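Local atomic coordinates of AGR_C_1268p (Agrobacterium tumefaciens str. C58, PDB entry 2GHS), a protein that probably hydrolyses sugar lactones as a metal-dependent gluconolactonase of the regucalcin (SMP-30) family, and is thought to bind calcium. Residues Trp64-Leu69 and Gln103-Asp108; Glu240-Asn245 and Asn261-Tyr266. All coordinates share one frame; numbering follows the deposited sequence. Where two conformers were deposited one is given.

Contact 1 of 2, residues Trp64-Leu69 and Gln103-Asp108; sequences WWFNIL and QLIASD. With K (potassium ion), chain B.
Gln103 reaches across from its strand to set its amide nitrogen on the indole of Trp64, and its side chain is worth following from the root. CB points at strand 62-67 but stops well short of it. CG lies beside the backbone N (chi1 -64°), and the chain then runs on extended, carrying the amide across a gap that measures 10.3 Å between Phe66 CA and Ile105 CA. At the end the amide splits its work. OE1 turns to its own sheet and hydrogen-bonds NH1 of Arg114 on the neighbouring strand. NE2 lies over one face of the indole, 3.4 Å above its plane, displaced toward the rim. Its closest neighbours there are CZ2 and CE2 of Trp64, each 3.5 Å from Gln103 NE2. The amide plane stands 81° to the ring, almost upright, an approach that would suit a weak N-H to pi interaction. The bond at OE1 should help hold the amide at this rotation.

Further along, the contact turns purely apolar. Ile105 was modelled in two conformers; in the one given, Phe66 CE2 meets Ile105 CG2 at 4.2 Å, a looser touch. Leu95 of strand 92-99 touches Trp64, Phe66 and Ile105. Strand 102-107 then gives way to Asp108, whose carbonyl O binds the potassium ion at 2.6 Å. A water and the carbonyl oxygens of Glu128, Leu131 and Asn134 are also bound to it, while the Asp108 carboxylate is taken up by Met91 N and a salt bridge to Arg154. Two four-stranded antiparallel sheets, successive in the chain and packed through a buried layer, largely apolar but holding the Gln103 amide, are the blade-to-blade interface of a beta-propeller, the fold of the SMP-30/gluconolactonase family.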
loop_
_atom_site.group_PDB
_atom_site.type_symbol
_atom_site.label_atom_id
_atom_site.label_comp_id
_atom_site.label_asym_id
_atom_site.label_seq_id
_atom_site.Cartn_x
_atom_site.Cartn_y
_atom_site.Cartn_z
ATOM N N TRP A 64 11.053 2.197 -0.916
ATOM C CA TRP A 64 10.997 0.758 -0.922
ATOM C C TRP A 64 9.637 0.323 -1.485
ATOM O O TRP A 64 8.614 0.989 -1.256
ATOM C CB TRP A 64 11.135 0.242 0.506
ATOM C CG TRP A 64 12.437 0.554 1.184
ATOM C CD1 TRP A 64 12.726 1.662 1.905
ATOM C CD2 TRP A 64 13.584 -0.292 1.255
ATOM N NE1 TRP A 64 14.010 1.571 2.400
ATOM C CE2 TRP A 64 14.542 0.363 2.016
ATOM C CE3 TRP A 64 13.882 -1.564 0.754
ATOM C CZ2 TRP A 64 15.800 -0.199 2.277
ATOM C CZ3 TRP A 64 15.140 -2.126 1.017
ATOM C CH2 TRP A 64 16.073 -1.433 1.774
ATOM N N TRP A 65 9.612 -0.789 -2.223
ATOM C CA TRP A 65 8.333 -1.405 -2.622
ATOM C C TRP A 65 8.556 -2.871 -2.929
ATOM O O TRP A 65 9.708 -3.349 -2.912
ATOM C CB TRP A 65 7.685 -0.684 -3.815
ATOM C CG TRP A 65 8.436 -0.720 -5.084
ATOM C CD1 TRP A 65 8.348 -1.672 -6.067
ATOM C CD2 TRP A 65 9.362 0.257 -5.548
ATOM N NE1 TRP A 65 9.182 -1.340 -7.103
ATOM C CE2 TRP A 65 9.810 -0.156 -6.810
ATOM C CE3 TRP A 65 9.863 1.450 -5.005
ATOM C CZ2 TRP A 65 10.748 0.557 -7.537
ATOM C CZ3 TRP A 65 10.793 2.179 -5.744
ATOM C CH2 TRP A 65 11.227 1.714 -6.989
ATOM N N PHE A 66 7.467 -3.595 -3.191
ATOM C CA PHE A 66 7.577 -4.983 -3.509
ATOM C C PHE A 66 7.142 -5.308 -4.927
ATOM O O PHE A 66 6.326 -4.624 -5.517
ATOM C CB PHE A 66 6.709 -5.821 -2.542
ATOM C CG PHE A 66 7.116 -5.723 -1.117
ATOM C CD1 PHE A 66 6.587 -4.717 -0.304
ATOM C CD2 PHE A 66 7.981 -6.642 -0.576
ATOM C CE1 PHE A 66 6.961 -4.624 1.041
ATOM C CE2 PHE A 66 8.376 -6.560 0.743
ATOM C CZ PHE A 66 7.874 -5.543 1.553
ATOM N N ASN A 67 7.698 -6.398 -5.440
ATOM C CA ASN A 67 7.164 -7.115 -6.617
ATOM C C ASN A 67 6.603 -8.414 -6.072
ATOM O O ASN A 67 7.330 -9.369 -5.911
ATOM C CB ASN A 67 8.247 -7.340 -7.643
ATOM C CG ASN A 67 7.708 -7.806 -8.988
ATOM O OD1 ASN A 67 6.512 -7.853 -9.198
ATOM N ND2 ASN A 67 8.616 -8.133 -9.910
ATOM N N ILE A 68 5.319 -8.387 -5.713
ATOM C CA ILE A 68 4.785 -9.389 -4.768
ATOM C C ILE A 68 5.013 -10.811 -5.271
ATOM O O ILE A 68 5.614 -11.648 -4.583
ATOM C CB ILE A 68 3.267 -9.192 -4.463
ATOM C CG1 ILE A 68 3.017 -7.905 -3.697
ATOM C CG2 ILE A 68 2.745 -10.407 -3.617
ATOM C CD1 ILE A 68 1.546 -7.723 -3.360
ATOM N N LEU A 69 4.517 -11.085 -6.460
ATOM C CA LEU A 69 4.472 -12.447 -6.999
ATOM C C LEU A 69 5.855 -12.978 -7.348
ATOM O O LEU A 69 6.038 -14.165 -7.393
ATOM C CB LEU A 69 3.573 -12.496 -8.241
ATOM C CG LEU A 69 2.132 -11.974 -8.027
ATOM C CD1 LEU A 69 1.317 -12.035 -9.308
ATOM C CD2 LEU A 69 1.441 -12.763 -6.924
ATOM N N GLN A 103 13.763 -3.508 9.931
ATOM C CA GLN A 103 12.480 -3.323 9.299
ATOM C C GLN A 103 11.588 -4.531 9.668
ATOM O O GLN A 103 12.082 -5.606 10.036
ATOM C CB GLN A 103 12.637 -3.316 7.788
ATOM C CG GLN A 103 13.473 -2.169 7.257
ATOM C CD GLN A 103 13.934 -2.376 5.812
ATOM O OE1 GLN A 103 14.205 -3.496 5.394
ATOM N NE2 GLN A 103 14.028 -1.294 5.049
ATOM N N LEU A 104 10.279 -4.330 9.506
ATOM C CA LEU A 104 9.235 -5.387 9.616
ATOM C C LEU A 104 8.649 -5.621 8.218
ATOM O O LEU A 104 8.341 -4.665 7.512
ATOM C CB LEU A 104 8.122 -4.911 10.567
ATOM C CG LEU A 104 6.929 -5.869 10.706
ATOM C CD1 LEU A 104 7.286 -7.162 11.412
ATOM C CD2 LEU A 104 5.767 -5.194 11.386
ATOM N N ILE A 105 8.615 -6.883 7.795
ATOM C CA ILE A 105 8.022 -7.226 6.512
ATOM C C ILE A 105 6.858 -8.168 6.755
ATOM O O ILE A 105 6.993 -9.169 7.482
ATOM C CB ILE A 105 9.032 -7.937 5.603
ATOM C CG1 ILE A 105 10.079 -6.939 5.091
ATOM C CG2 ILE A 105 8.301 -8.598 4.451
ATOM C CD1 ILE A 105 11.155 -7.571 4.266
ATOM N N ALA A 106 5.708 -7.840 6.160
ATOM C CA ALA A 106 4.542 -8.723 6.160
ATOM C C ALA A 106 4.616 -9.547 4.890
ATOM O O ALA A 106 4.843 -9.032 3.814
ATOM C CB ALA A 106 3.253 -7.934 6.179
ATOM N N SER A 107 4.382 -10.840 5.023
ATOM C CA SER A 107 4.407 -11.724 3.895
ATOM C C SER A 107 3.325 -12.785 3.989
ATOM O O SER A 107 2.611 -12.885 5.008
ATOM C CB SER A 107 5.753 -12.431 3.856
ATOM O OG SER A 107 5.847 -13.510 4.793
ATOM N N ASP A 108 3.224 -13.587 2.924
ATOM C CA ASP A 108 2.352 -14.746 2.866
ATOM C C ASP A 108 2.672 -15.817 3.871
ATOM O O ASP A 108 1.842 -16.692 4.134
ATOM C CB ASP A 108 2.289 -15.326 1.441
ATOM C CG ASP A 108 3.653 -15.787 0.883
ATOM O OD1 ASP A 108 4.699 -15.333 1.378
ATOM O OD2 ASP A 108 3.650 -16.560 -0.132
HETATM K K K B . -0.520 -17.777 4.066
HETATM O O HOH W 1 -1.759 -15.251 4.150
#

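Contact 2 of 2, residues Glu240-Asn245 and Asn261-Tyr266; sequences EGHIWN and NHIARY
Trp244 and Tyr266 make the tight half of this contact. The two strands belong to one sheet but are not neighbours in it: strand 252-256 runs between them, and the side chains meet above it. CZ3 of Trp244 sits over one face of the phenol, 3.3 Å from Tyr266 CE1. The planes are only 25° from parallel, yet the rings have slid so far apart, 5.0 Å between the indole six-membered ring and the phenol centroids, that they barely overlap. Tyr266 also stacks with Phe36, and Ile314 touches both Trp244 and Tyr266.

The other half is looser and partly open to solvent. Here only CD1 of Ile263 touches the imidazole, 3.7 Å from His242 CE1 and a little farther from ND1. Ile263 CG1 takes the crowded position between backbone N and carbonyl carbon (chi1 68°), and the extended chain beyond it brings CD1 to the histidine. A classic beta bulge places Ile263 and Ala264 opposite the one residue Arg255 on strand 252-256.

Arg255 ties the halves together, its NE bonded to His242 ND1 and its NH1 to Tyr266 OH, while Trp244 NE1 goes to Asp238. Because the guanidinium must be the donor, ND1 of His242 is the acceptor, which suggests a neutral imidazole, and the phenol oxygen likewise accepts.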
loop_
_atom_site.group_PDB
_atom_site.type_symbol
_atom_site.label_atom_id
_atom_site.label_comp_id
_atom_site.label_asym_id
_atom_site.label_seq_id
_atom_site.Cartn_x
_atom_site.Cartn_y
_atom_site.Cartn_z
ATOM N N GLU A 240 -4.098 16.977 5.456
ATOM C CA GLU A 240 -5.432 17.580 5.557
ATOM C C GLU A 240 -6.542 16.544 5.724
ATOM O O GLU A 240 -7.690 16.924 5.957
ATOM C CB GLU A 240 -5.762 18.344 4.296
ATOM C CG GLU A 240 -5.151 19.652 4.228
ATOM C CD GLU A 240 -5.765 20.460 3.067
ATOM O OE1 GLU A 240 -6.779 19.997 2.401
ATOM O OE2 GLU A 240 -5.217 21.555 2.857
ATOM N N GLY A 241 -6.235 15.261 5.586
ATOM C CA GLY A 241 -7.196 14.198 5.705
ATOM C C GLY A 241 -7.784 13.719 4.395
ATOM O O GLY A 241 -8.666 12.859 4.428
ATOM N N HIS A 242 -7.339 14.248 3.245
ATOM C CA HIS A 242 -7.801 13.735 1.947
ATOM C C HIS A 242 -7.238 12.356 1.726
ATOM O O HIS A 242 -6.075 12.076 2.048
ATOM C CB HIS A 242 -7.373 14.644 0.784
ATOM C CG HIS A 242 -8.117 15.940 0.709
ATOM N ND1 HIS A 242 -8.195 16.701 -0.458
ATOM C CD2 HIS A 242 -8.735 16.661 1.671
ATOM C CE1 HIS A 242 -8.895 17.789 -0.215
ATOM N NE2 HIS A 242 -9.233 17.797 1.068
ATOM N N ILE A 243 -8.028 11.499 1.078
ATOM C CA ILE A 243 -7.597 10.148 0.685
ATOM C C ILE A 243 -7.180 10.166 -0.777
ATOM O O ILE A 243 -7.901 10.690 -1.629
ATOM C CB ILE A 243 -8.728 9.127 0.960
ATOM C CG1 ILE A 243 -8.994 9.044 2.477
ATOM C CG2 ILE A 243 -8.399 7.792 0.295
ATOM C CD1 ILE A 243 -10.145 8.202 2.838
ATOM N N TRP A 244 -6.002 9.594 -1.053
ATOM C CA TRP A 244 -5.468 9.481 -2.376
ATOM C C TRP A 244 -5.391 7.981 -2.681
ATOM O O TRP A 244 -4.629 7.268 -2.035
ATOM C CB TRP A 244 -4.071 10.098 -2.445
ATOM C CG TRP A 244 -4.015 11.585 -2.178
ATOM C CD1 TRP A 244 -4.272 12.222 -1.011
ATOM C CD2 TRP A 244 -3.712 12.600 -3.139
ATOM N NE1 TRP A 244 -4.103 13.587 -1.180
ATOM C CE2 TRP A 244 -3.758 13.831 -2.478
ATOM C CE3 TRP A 244 -3.347 12.581 -4.482
ATOM C CZ2 TRP A 244 -3.470 15.059 -3.131
ATOM C CZ3 TRP A 244 -3.052 13.796 -5.135
ATOM C CH2 TRP A 244 -3.140 15.004 -4.453
ATOM N N ASN A 245 -6.220 7.521 -3.605
ATOM C CA ASN A 245 -6.460 6.090 -3.881
ATOM C C ASN A 245 -6.067 5.709 -5.304
ATOM O O ASN A 245 -6.578 6.318 -6.273
ATOM C CB ASN A 245 -7.955 5.772 -3.676
ATOM C CG ASN A 245 -8.299 4.366 -4.051
ATOM O OD1 ASN A 245 -9.112 4.131 -4.966
ATOM N ND2 ASN A 245 -7.701 3.403 -3.347
ATOM N N ASN A 261 -16.161 13.416 -1.139
ATOM C CA ASN A 261 -16.360 13.845 -2.527
ATOM C C ASN A 261 -15.106 13.580 -3.356
ATOM O O ASN A 261 -14.001 13.817 -2.898
ATOM C CB ASN A 261 -16.677 15.338 -2.603
ATOM C CG ASN A 261 -17.889 15.716 -1.781
ATOM O OD1 ASN A 261 -18.954 15.133 -1.964
ATOM N ND2 ASN A 261 -17.732 16.680 -0.873
ATOM N N HIS A 262 -15.299 13.070 -4.561
ATOM C CA HIS A 262 -14.237 12.832 -5.521
ATOM C C HIS A 262 -13.885 14.120 -6.227
ATOM O O HIS A 262 -14.600 14.566 -7.135
ATOM C CB HIS A 262 -14.694 11.790 -6.537
ATOM C CG HIS A 262 -13.609 11.321 -7.448
ATOM N ND1 HIS A 262 -13.873 10.654 -8.624
ATOM C CD2 HIS A 262 -12.263 11.439 -7.375
ATOM C CE1 HIS A 262 -12.734 10.409 -9.250
ATOM N NE2 HIS A 262 -11.738 10.855 -8.503
ATOM N N ILE A 263 -12.797 14.748 -5.785
ATOM C CA ILE A 263 -12.473 16.082 -6.285
ATOM C C ILE A 263 -11.441 16.122 -7.411
ATOM O O ILE A 263 -11.381 17.116 -8.153
ATOM C CB ILE A 263 -12.057 17.061 -5.176
ATOM C CG1 ILE A 263 -10.710 16.645 -4.575
ATOM C CG2 ILE A 263 -13.150 17.245 -4.108
ATOM C CD1 ILE A 263 -10.111 17.731 -3.739
ATOM N N ALA A 264 -10.642 15.069 -7.573
ATOM C CA ALA A 264 -9.645 15.037 -8.621
ATOM C C ALA A 264 -9.271 13.614 -9.006
ATOM O O ALA A 264 -9.350 12.675 -8.171
ATOM C CB ALA A 264 -8.395 15.771 -8.210
ATOM N N ARG A 265 -8.791 13.499 -10.230
ATOM C CA ARG A 265 -8.181 12.294 -10.763
ATOM C C ARG A 265 -6.867 12.636 -11.439
ATOM O O ARG A 265 -6.824 13.490 -12.360
ATOM C CB ARG A 265 -9.093 11.624 -11.799
ATOM C CG ARG A 265 -8.410 10.478 -12.549
ATOM C CD ARG A 265 -9.398 9.523 -13.190
ATOM N NE ARG A 265 -10.012 8.628 -12.207
ATOM C CZ ARG A 265 -10.781 7.583 -12.530
ATOM N NH1 ARG A 265 -11.022 7.298 -13.802
ATOM N NH2 ARG A 265 -11.302 6.804 -11.574
ATOM N N TYR A 266 -5.791 11.992 -10.979
ATOM C CA TYR A 266 -4.442 12.274 -11.453
ATOM C C TYR A 266 -4.036 11.072 -12.264
ATOM O O TYR A 266 -3.911 9.939 -11.731
ATOM C CB TYR A 266 -3.477 12.472 -10.268
ATOM C CG TYR A 266 -3.838 13.647 -9.390
ATOM C CD1 TYR A 266 -4.751 13.502 -8.355
ATOM C CD2 TYR A 266 -3.353 14.921 -9.664
ATOM C CE1 TYR A 266 -5.132 14.567 -7.585
ATOM C CE2 TYR A 266 -3.731 16.007 -8.852
ATOM C CZ TYR A 266 -4.633 15.812 -7.828
ATOM O OH TYR A 266 -5.020 16.903 -7.035
#

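How the contacts relate
Contact 1 joins two successive blades of the propeller, whereas contact 2 spans the middle strand of a single blade. They lie on opposite sides of the chain's centre, 26 Å apart between centres and about 14 Å between nearest atoms. Contact 1 is the deeper, its centre 10 Å from that of the chain against 16 Å for contact 2. Of two predicted metal-binding residues, Glu52 has its side chain about 5 Å from that of Phe66; Asp233, also the predicted proton donor/acceptor, lies farther from Trp244, about 11 Å between side chains. The potassium ion sits beyond the end of strand 102-107, held through Asp108, and contact 2 contributes no ligand to it.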